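Side-chain contacts in 16S rRNA (guanine(1405)-N(7))-methyltransferase (Klebsiella pneumoniae, PDB 6PI9), which probably methylates the N7 position of guanine 1405 in 16S ribosomal RNA, using S-adenosyl-L-methionine, and so confers resistance to various aminoglycosides: residues 48-51 with 52-56; 26-29 with 30-34; 101-104 with 105-109. All coordinates share one frame; numbering follows the deposited sequence. Where two conformers were deposited one is given.

Contact 1: residues 48-51 with 52-56. With SAH (S-adenosyl-L-homocysteine), chain B.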
loop_
_atom_site.group_PDB
_atom_site.type_symbol
_atom_site.label_atom_id
_atom_site.label_comp_id
_atom_site.label_asym_id
_atom_site.label_seq_id
_atom_site.Cartn_x
_atom_site.Cartn_y
_atom_site.Cartn_z
ATOM N N ALA A 48 15.854 1.327 2.379
ATOM C CA ALA A 48 15.500 2.480 1.551
ATOM C C ALA A 48 14.557 2.059 0.445
ATOM O O ALA A 48 13.635 2.796 0.079
ATOM C CB ALA A 48 16.762 3.097 0.934
ATOM N N ARG A 49 14.791 0.879 -0.124
ATOM C CA ARG A 49 13.876 0.374 -1.129
ATOM C C ARG A 49 12.482 0.239 -0.535
ATOM O O ARG A 49 11.488 0.652 -1.144
ATOM C CB ARG A 49 14.408 -0.958 -1.667
ATOM C CG ARG A 49 13.644 -1.455 -2.848
ATOM C CD ARG A 49 14.502 -2.368 -3.703
ATOM N NE ARG A 49 15.527 -3.097 -2.963
ATOM C CZ ARG A 49 16.839 -3.045 -3.218
ATOM N NH1 ARG A 49 17.301 -2.290 -4.219
ATOM N NH2 ARG A 49 17.691 -3.778 -2.484
ATOM N N THR A 50 12.383 -0.335 0.670
ATOM C CA THR A 50 11.055 -0.458 1.288
ATOM C C THR A 50 10.405 0.906 1.510
ATOM O O THR A 50 9.236 1.108 1.165
ATOM C CB THR A 50 11.169 -1.215 2.604
ATOM O OG1 THR A 50 11.585 -2.543 2.296
ATOM C CG2 THR A 50 9.786 -1.309 3.232
ATOM N N HIS A 51 11.147 1.847 2.101
ATOM C CA HIS A 51 10.676 3.228 2.322
ATOM C C HIS A 51 10.178 3.854 1.023
ATOM O O HIS A 51 9.059 4.389 0.945
ATOM C CB HIS A 51 11.837 4.059 2.922
ATOM C CG HIS A 51 11.520 5.499 3.259
ATOM N ND1 HIS A 51 10.994 6.391 2.348
ATOM C CD2 HIS A 51 11.783 6.227 4.380
ATOM C CE1 HIS A 51 10.883 7.585 2.905
ATOM N NE2 HIS A 51 11.367 7.520 4.133
ATOM N N LEU A 52 11.003 3.781 -0.023
ATOM C CA LEU A 52 10.664 4.406 -1.297
ATOM C C LEU A 52 9.436 3.753 -1.918
ATOM O O LEU A 52 8.581 4.449 -2.495
ATOM C CB LEU A 52 11.873 4.380 -2.247
ATOM C CG LEU A 52 12.935 5.363 -1.753
ATOM C CD1 LEU A 52 14.351 5.048 -2.306
ATOM C CD2 LEU A 52 12.480 6.783 -2.204
ATOM N N HIS A 53 9.305 2.414 -1.791
ATOM C CA HIS A 53 8.093 1.755 -2.282
ATOM C C HIS A 53 6.870 2.248 -1.508
ATOM O O HIS A 53 5.819 2.492 -2.104
ATOM C CB HIS A 53 8.218 0.227 -2.181
ATOM C CG HIS A 53 6.950 -0.532 -2.493
ATOM N ND1 HIS A 53 6.123 -1.053 -1.512
ATOM C CD2 HIS A 53 6.406 -0.916 -3.678
ATOM C CE1 HIS A 53 5.113 -1.694 -2.078
ATOM N NE2 HIS A 53 5.255 -1.621 -3.392
ATOM N N GLN A 54 7.002 2.415 -0.181
ATOM C CA GLN A 54 5.867 2.855 0.628
ATOM C C GLN A 54 5.445 4.276 0.274
ATOM O O GLN A 54 4.245 4.574 0.223
ATOM C CB GLN A 54 6.193 2.766 2.110
ATOM C CG GLN A 54 6.476 1.367 2.554
ATOM C CD GLN A 54 6.909 1.330 3.995
ATOM O OE1 GLN A 54 7.704 0.470 4.400
ATOM N NE2 GLN A 54 6.383 2.273 4.796
ATOM N N ILE A 55 6.403 5.165 -0.010
ATOM C CA ILE A 55 5.990 6.547 -0.235
ATOM C C ILE A 55 5.636 6.848 -1.691
ATOM O O ILE A 55 4.849 7.779 -1.949
ATOM C CB ILE A 55 7.055 7.539 0.270
ATOM C CG1 ILE A 55 8.259 7.628 -0.640
ATOM C CG2 ILE A 55 7.449 7.227 1.719
ATOM C CD1 ILE A 55 9.185 8.776 -0.280
ATOM N N THR A 56 6.167 6.094 -2.659
ATOM C CA THR A 56 5.776 6.391 -4.032
ATOM C C THR A 56 5.585 5.171 -4.960
ATOM O O THR A 56 4.663 5.172 -5.788
ATOM C CB THR A 56 6.810 7.357 -4.638
ATOM O OG1 THR A 56 6.437 7.687 -5.979
ATOM C CG2 THR A 56 8.209 6.753 -4.624
HETATM N N SAH B . -2.698 13.195 -4.533
HETATM C CA SAH B . -2.753 12.094 -5.519
HETATM C CB SAH B . -1.727 11.024 -5.189
HETATM C CG SAH B . -1.749 10.436 -3.748
HETATM S SD SAH B . -0.638 8.960 -3.620
HETATM C C SAH B . -4.159 11.466 -5.562
HETATM O O SAH B . -4.862 11.584 -4.537
HETATM O OXT SAH B . -4.567 10.827 -6.553
HETATM C "C5'" SAH B . 0.764 9.760 -2.727
HETATM C "C4'" SAH B . 1.720 10.557 -3.663
HETATM O "O4'" SAH B . 2.654 11.317 -2.865
HETATM C "C3'" SAH B . 2.559 9.757 -4.701
HETATM O "O3'" SAH B . 2.314 10.248 -6.034
HETATM C "C2'" SAH B . 4.015 10.014 -4.318
HETATM O "O2'" SAH B . 4.809 10.135 -5.501
HETATM C "C1'" SAH B . 3.880 11.374 -3.617
HETATM N N9 SAH B . 4.896 11.636 -2.615
HETATM C C8 SAH B . 5.242 10.835 -1.557
HETATM N N7 SAH B . 6.149 11.518 -0.796
HETATM C C5 SAH B . 6.407 12.712 -1.418
HETATM C C6 SAH B . 7.253 13.764 -1.151
HETATM N N6 SAH B . 8.105 13.754 -0.147
HETATM N N1 SAH B . 7.188 14.880 -1.970
HETATM C C2 SAH B . 6.391 14.908 -3.064
HETATM N N3 SAH B . 5.551 13.869 -3.363
HETATM C C4 SAH B . 5.590 12.798 -2.520
HETATM O O HOH W 1 7.513 -1.790 0.950
#

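Contact 2: residues 26-29 with 30-34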
loop_
_atom_site.group_PDB
_atom_site.type_symbol
_atom_site.label_atom_id
_atom_site.label_comp_id
_atom_site.label_asym_id
_atom_site.label_seq_id
_atom_site.Cartn_x
_atom_site.Cartn_y
_atom_site.Cartn_z
ATOM N N THR A 26 15.667 12.606 -3.981
ATOM C CA THR A 26 14.835 11.940 -2.981
ATOM C C THR A 26 15.377 10.563 -2.609
ATOM O O THR A 26 15.449 10.204 -1.414
ATOM C CB THR A 26 13.410 11.846 -3.527
ATOM O OG1 THR A 26 12.966 13.205 -3.712
ATOM C CG2 THR A 26 12.487 11.096 -2.569
ATOM N N VAL A 27 15.776 9.788 -3.615
ATOM C CA VAL A 27 16.396 8.488 -3.343
ATOM C C VAL A 27 17.582 8.684 -2.408
ATOM O O VAL A 27 17.728 8.001 -1.399
ATOM C CB VAL A 27 16.866 7.828 -4.667
ATOM C CG1 VAL A 27 17.594 6.471 -4.358
ATOM C CG2 VAL A 27 15.660 7.598 -5.599
ATOM N N ARG A 28 18.478 9.599 -2.766
ATOM C CA ARG A 28 19.668 9.844 -1.957
ATOM C C ARG A 28 19.307 10.302 -0.527
ATOM O O ARG A 28 19.890 9.825 0.460
ATOM C CB ARG A 28 20.519 10.877 -2.708
ATOM C CG ARG A 28 21.891 11.040 -2.221
ATOM C CD ARG A 28 22.675 12.036 -3.173
ATOM N NE ARG A 28 22.995 11.498 -4.502
ATOM C CZ ARG A 28 22.394 11.886 -5.629
ATOM N NH1 ARG A 28 21.419 12.818 -5.603
ATOM N NH2 ARG A 28 22.780 11.359 -6.794
ATOM N N ARG A 29 18.360 11.241 -0.396
ATOM C CA ARG A 29 17.949 11.701 0.938
ATOM C C ARG A 29 17.443 10.545 1.801
ATOM O O ARG A 29 17.850 10.388 2.973
ATOM C CB ARG A 29 16.856 12.790 0.816
ATOM C CG ARG A 29 16.342 13.271 2.162
ATOM C CD ARG A 29 15.145 14.268 2.077
ATOM N NE ARG A 29 14.017 13.807 1.253
ATOM C CZ ARG A 29 13.096 12.915 1.641
ATOM N NH1 ARG A 29 13.146 12.392 2.870
ATOM N NH2 ARG A 29 12.100 12.579 0.816
ATOM N N VAL A 30 16.570 9.704 1.239
ATOM C CA VAL A 30 16.034 8.572 2.014
ATOM C C VAL A 30 17.161 7.645 2.422
ATOM O O VAL A 30 17.254 7.175 3.576
ATOM C CB VAL A 30 14.965 7.849 1.171
ATOM C CG1 VAL A 30 14.609 6.458 1.714
ATOM C CG2 VAL A 30 13.702 8.719 1.117
ATOM N N PHE A 31 18.056 7.358 1.483
ATOM C CA PHE A 31 19.120 6.425 1.842
ATOM C C PHE A 31 20.030 7.018 2.921
ATOM O O PHE A 31 20.471 6.304 3.843
ATOM C CB PHE A 31 19.888 6.048 0.569
ATOM C CG PHE A 31 21.077 5.127 0.816
ATOM C CD1 PHE A 31 20.906 3.744 0.971
ATOM C CD2 PHE A 31 22.338 5.660 0.945
ATOM C CE1 PHE A 31 21.993 2.920 1.204
ATOM C CE2 PHE A 31 23.430 4.847 1.199
ATOM C CZ PHE A 31 23.264 3.483 1.304
ATOM N N MET A 32 20.387 8.297 2.800
ATOM C CA MET A 32 21.292 8.875 3.800
ATOM C C MET A 32 20.636 9.000 5.184
ATOM O O MET A 32 21.335 8.954 6.212
ATOM C CB MET A 32 21.781 10.254 3.329
ATOM C CG MET A 32 22.654 10.204 2.097
ATOM S SD MET A 32 24.059 9.083 2.179
ATOM C CE MET A 32 25.067 9.882 3.438
ATOM N N GLU A 33 19.312 9.175 5.240
ATOM C CA GLU A 33 18.633 9.151 6.532
ATOM C C GLU A 33 18.716 7.767 7.174
ATOM O O GLU A 33 18.822 7.645 8.408
ATOM C CB GLU A 33 17.168 9.561 6.354
ATOM C CG GLU A 33 16.997 11.017 6.045
ATOM C CD GLU A 33 15.544 11.402 5.747
ATOM O OE1 GLU A 33 14.672 10.513 5.878
ATOM O OE2 GLU A 33 15.292 12.578 5.361
ATOM N N LEU A 34 18.731 6.711 6.362
ATOM C CA LEU A 34 18.720 5.349 6.913
ATOM C C LEU A 34 20.111 4.798 7.137
ATOM O O LEU A 34 20.319 3.936 8.034
ATOM C CB LEU A 34 17.948 4.414 5.972
ATOM C CG LEU A 34 16.452 4.791 5.908
ATOM C CD1 LEU A 34 15.768 4.126 4.710
ATOM C CD2 LEU A 34 15.762 4.396 7.205
HETATM O O HOH W 2 12.149 10.456 5.286
#

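Contact 3: residues 101-104 with 105-109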
loop_
_atom_site.group_PDB
_atom_site.type_symbol
_atom_site.label_atom_id
_atom_site.label_comp_id
_atom_site.label_asym_id
_atom_site.label_seq_id
_atom_site.Cartn_x
_atom_site.Cartn_y
_atom_site.Cartn_z
ATOM N N ASP A 101 -17.701 11.803 -10.032
ATOM C CA ASP A 101 -18.798 12.739 -10.245
ATOM C C ASP A 101 -19.227 13.367 -8.923
ATOM O O ASP A 101 -19.190 14.593 -8.759
ATOM C CB ASP A 101 -19.959 12.040 -10.939
ATOM C CG ASP A 101 -19.648 11.703 -12.387
ATOM O OD1 ASP A 101 -18.855 12.440 -13.015
ATOM O OD2 ASP A 101 -20.219 10.709 -12.898
ATOM N N GLU A 102 -19.570 12.539 -7.944
ATOM C CA GLU A 102 -19.851 13.067 -6.619
ATOM C C GLU A 102 -18.717 13.973 -6.115
ATOM O O GLU A 102 -18.974 15.044 -5.552
ATOM C CB GLU A 102 -20.100 11.905 -5.665
ATOM C CG GLU A 102 -20.471 12.364 -4.316
ATOM C CD GLU A 102 -20.661 11.240 -3.309
ATOM O OE1 GLU A 102 -20.600 10.056 -3.708
ATOM O OE2 GLU A 102 -20.876 11.548 -2.111
ATOM N N TRP A 103 -17.451 13.571 -6.331
ATOM C CA TRP A 103 -16.321 14.346 -5.836
ATOM C C TRP A 103 -16.300 15.754 -6.454
ATOM O O TRP A 103 -16.136 16.762 -5.757
ATOM C CB TRP A 103 -15.021 13.578 -6.140
ATOM C CG TRP A 103 -13.783 14.002 -5.375
ATOM C CD1 TRP A 103 -13.230 13.386 -4.269
ATOM C CD2 TRP A 103 -12.943 15.118 -5.671
ATOM N NE1 TRP A 103 -12.110 14.069 -3.857
ATOM C CE2 TRP A 103 -11.907 15.129 -4.709
ATOM C CE3 TRP A 103 -12.972 16.121 -6.661
ATOM C CZ2 TRP A 103 -10.921 16.096 -4.698
ATOM C CZ3 TRP A 103 -11.999 17.084 -6.651
ATOM C CH2 TRP A 103 -10.977 17.068 -5.675
ATOM N N MET A 104 -16.458 15.854 -7.763
ATOM C CA MET A 104 -16.433 17.187 -8.354
ATOM C C MET A 104 -17.667 18.001 -7.962
ATOM O O MET A 104 -17.549 19.197 -7.660
ATOM C CB MET A 104 -16.310 17.080 -9.866
ATOM C CG MET A 104 -14.896 16.840 -10.334
ATOM S SD MET A 104 -13.865 18.321 -10.258
ATOM C CE MET A 104 -14.668 19.375 -11.476
ATOM N N ARG A 105 -18.850 17.372 -7.949
ATOM C CA ARG A 105 -20.053 18.064 -7.500
ATOM C C ARG A 105 -19.858 18.689 -6.127
ATOM O O ARG A 105 -20.345 19.795 -5.864
ATOM C CB ARG A 105 -21.231 17.094 -7.465
ATOM C CG ARG A 105 -22.594 17.758 -7.324
ATOM C CD ARG A 105 -23.662 16.731 -7.007
ATOM N NE ARG A 105 -23.518 15.532 -7.835
ATOM C CZ ARG A 105 -23.368 14.302 -7.350
ATOM N NH1 ARG A 105 -23.358 14.095 -6.039
ATOM N NH2 ARG A 105 -23.239 13.273 -8.178
ATOM N N ARG A 106 -19.195 17.971 -5.226
ATOM C CA ARG A 106 -18.982 18.470 -3.862
ATOM C C ARG A 106 -17.734 19.315 -3.576
ATOM O O ARG A 106 -17.701 20.043 -2.584
ATOM C CB ARG A 106 -19.043 17.305 -2.867
ATOM C CG ARG A 106 -20.334 16.504 -2.927
ATOM C CD ARG A 106 -20.968 16.376 -1.551
ATOM N NE ARG A 106 -20.981 14.993 -1.083
ATOM C CZ ARG A 106 -21.206 14.634 0.177
ATOM N NH1 ARG A 106 -21.200 13.351 0.514
ATOM N NH2 ARG A 106 -21.440 15.556 1.100
ATOM N N VAL A 107 -16.716 19.227 -4.423
ATOM C CA VAL A 107 -15.478 19.984 -4.188
ATOM C C VAL A 107 -15.332 21.187 -5.126
ATOM O O VAL A 107 -14.781 22.220 -4.726
ATOM C CB VAL A 107 -14.223 19.072 -4.283
ATOM C CG1 VAL A 107 -12.957 19.886 -4.199
ATOM C CG2 VAL A 107 -14.225 18.040 -3.172
ATOM N N SER A 108 -15.736 21.068 -6.391
ATOM C CA SER A 108 -15.392 22.126 -7.342
ATOM C C SER A 108 -15.968 23.499 -6.996
ATOM O O SER A 108 -15.249 24.496 -7.200
ATOM C CB SER A 108 -15.796 21.749 -8.778
ATOM O OG SER A 108 -17.144 21.402 -8.867
ATOM N N PRO A 109 -17.209 23.648 -6.508
ATOM C CA PRO A 109 -17.628 25.003 -6.122
ATOM C C PRO A 109 -16.703 25.623 -5.089
ATOM O O PRO A 109 -16.569 26.855 -5.055
ATOM C CB PRO A 109 -19.069 24.817 -5.598
ATOM C CG PRO A 109 -19.247 23.360 -5.337
ATOM C CD PRO A 109 -18.315 22.684 -6.364
#

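Contact 1: residues 48-51 with 52-56
Ala48 O receives Leu52 N at 2.8 Å, the first of four successive i-to-i+4 bonds, ending with His51 O and Ile55 N, that carry the α-helix, which widens into a pi-type turn at 53-56. Near the helix end, Thr56 turns its hydroxyl to the ligand: OG1 is anti to the backbone N (chi1 -179°) and donates to ribose O2' of S-adenosyl-L-homocysteine at 3.0 Å. Thr50 OG1 bonds to Arg94 NE of the second subunit, and a water joins His53 ND1, at 2.9 Å, weakly to Thr50 O. Ile55 O lies 3.1 Å from C8 of the adenine. Thr50 sets CG2 only 3.0 Å from Gln54 OE1, a tight meeting of methyl and amide oxygen. In the conformer given, Ile55 CG2 lies obliquely to the His51 ring, 3.7 Å from CE1, a contact that is tentative because the ring has two positions. Leu52 and Ala48 lean on Val30 of helix 24-34. The chemistry thus gives one short stretch several tasks: Ala48 and Leu52 bring apolar groups to helix 24-34, Thr50 bonds to the second subunit, and Thr56 gives its hydroxyl to S-adenosyl-L-homocysteine, the product of the methyl donor.

Contact 2: residues 26-29 with 30-34
Arg29 NH1 has two partners, Glu33 of the same helix and a weakly bound water. Glu33, one turn later, offers OE2 at 3.3 Å in a salt bridge whose N-H points well at the oxygen (158°), and the water makes a weaker contact that it passes on to Glu33 OE1, donating to that oxygen at 2.6 Å. Both partners lie in the plane of the guanidinium, at its edge. The carboxylate, however, is turned well out of that plane, and NH1 meets OE2 from above the carboxylate rather than within it. This is the familiar i-to-i+4 ion pair of an α-helix, with the two side chains running side by side and pointing the same way. After an otherwise extended start, the bend at chi3 of Arg29 (52°) turns NH1 toward the Glu33 carboxylate; on the way CG passes 3.4 Å from Glu33 OE2.

Val30 CG2 sits over one face of the guanidinium, 4.1 Å from Arg29 NH1, and so backs the charged group with a methyl. Beneath these side chains the main chain is held by Met32 N to Arg28 O, at 2.8 Å, and by the equivalent bonds on either side of it. The strongest partner of Arg29 is a third one: NH2 forms a salt bridge with Asp167 OD2, the same oxygen that receives a hydrogen bond from Thr26 OG1. Phe31 and Val27 turn to helix 4-14.

Because OD1 of Asp167 is bonded to the bound S-adenosyl-L-homocysteine, Arg29 and Thr26 probably act as a second shell that positions the carboxylate, and Glu33 with its water probably tempers the arginine's charge and limits its swing.

Contact 3: residues 101-104 with 105-109
Arg105 N bonds to Asp101 O at 2.9 Å, the first link in a turn of α-helix that, four residues on, shows how a proline interrupts the pattern. In one of its two modelled conformers, the Arg105 guanidinium folds back over the preceding turn, where Glu102 CA lies 3.4 Å above the guanidinium plane, offset toward its rim; a crystal neighbour also touches Arg105, so the pose may owe something to the lattice.

Arg106 takes part in a cleaner ion pair. NH1 approaches Glu102 OE2 at 3.2 Å with a nearly straight N-H (163°), meeting the oxygen close to its C-O axis, and guanidinium and carboxylate are almost coplanar, 4° apart. Glu102 is stretched out with CG anti to its N, which carries the carboxylate alongside the arginine on the partly exposed side of the helix.

Val107 turns inward. Its CG2 rides over the centre of the Trp103 six-membered ring at 3.9 Å, a CH-pi contact almost on the ring normal, while CG1 touches CH2 at the ring's far end. Both residues face Val254 of strand 252-259, pinning the helix to the sheet of the Rossmann-like domain.

In Ser108, chi1 of 54° brings OG to Met104 O, which the backbone N of Ser108 also reaches; the hydroxyl comes from above the carbonyl plane at 2.5 Å, unusually short and best read with caution. Met104 CE touches Ser108 CB at 3.8 Å. Pro109 brings no N-H to continue the series, and the helix kinks there, with CD 3.8 Å from Met104 O.

In the fold
Contacts 1 and 2 belong together: helices 24-34 and 41-57 follow each other in the chain, their contact centres lie about 10 Å apart, and Val30 CG1 meets Leu52 CG at 4.0 Å while Leu34 CD1 reaches Ala48 CA at 3.6 Å. Both serve the ligand site on its adenosine side, contact 1 by touching the product directly and contact 2 through Asp167, with the Arg29 side chain itself about 4 Å from the ligand. Contact 3 lies across the chain's centre, about 32 Å from contact 1 and about 38 Å from contact 2 between centres. Still, the Trp103 side chain is about 4 Å from that of Arg96, which binds S-adenosyl-L-homocysteine, and about 8 Å from the ligand.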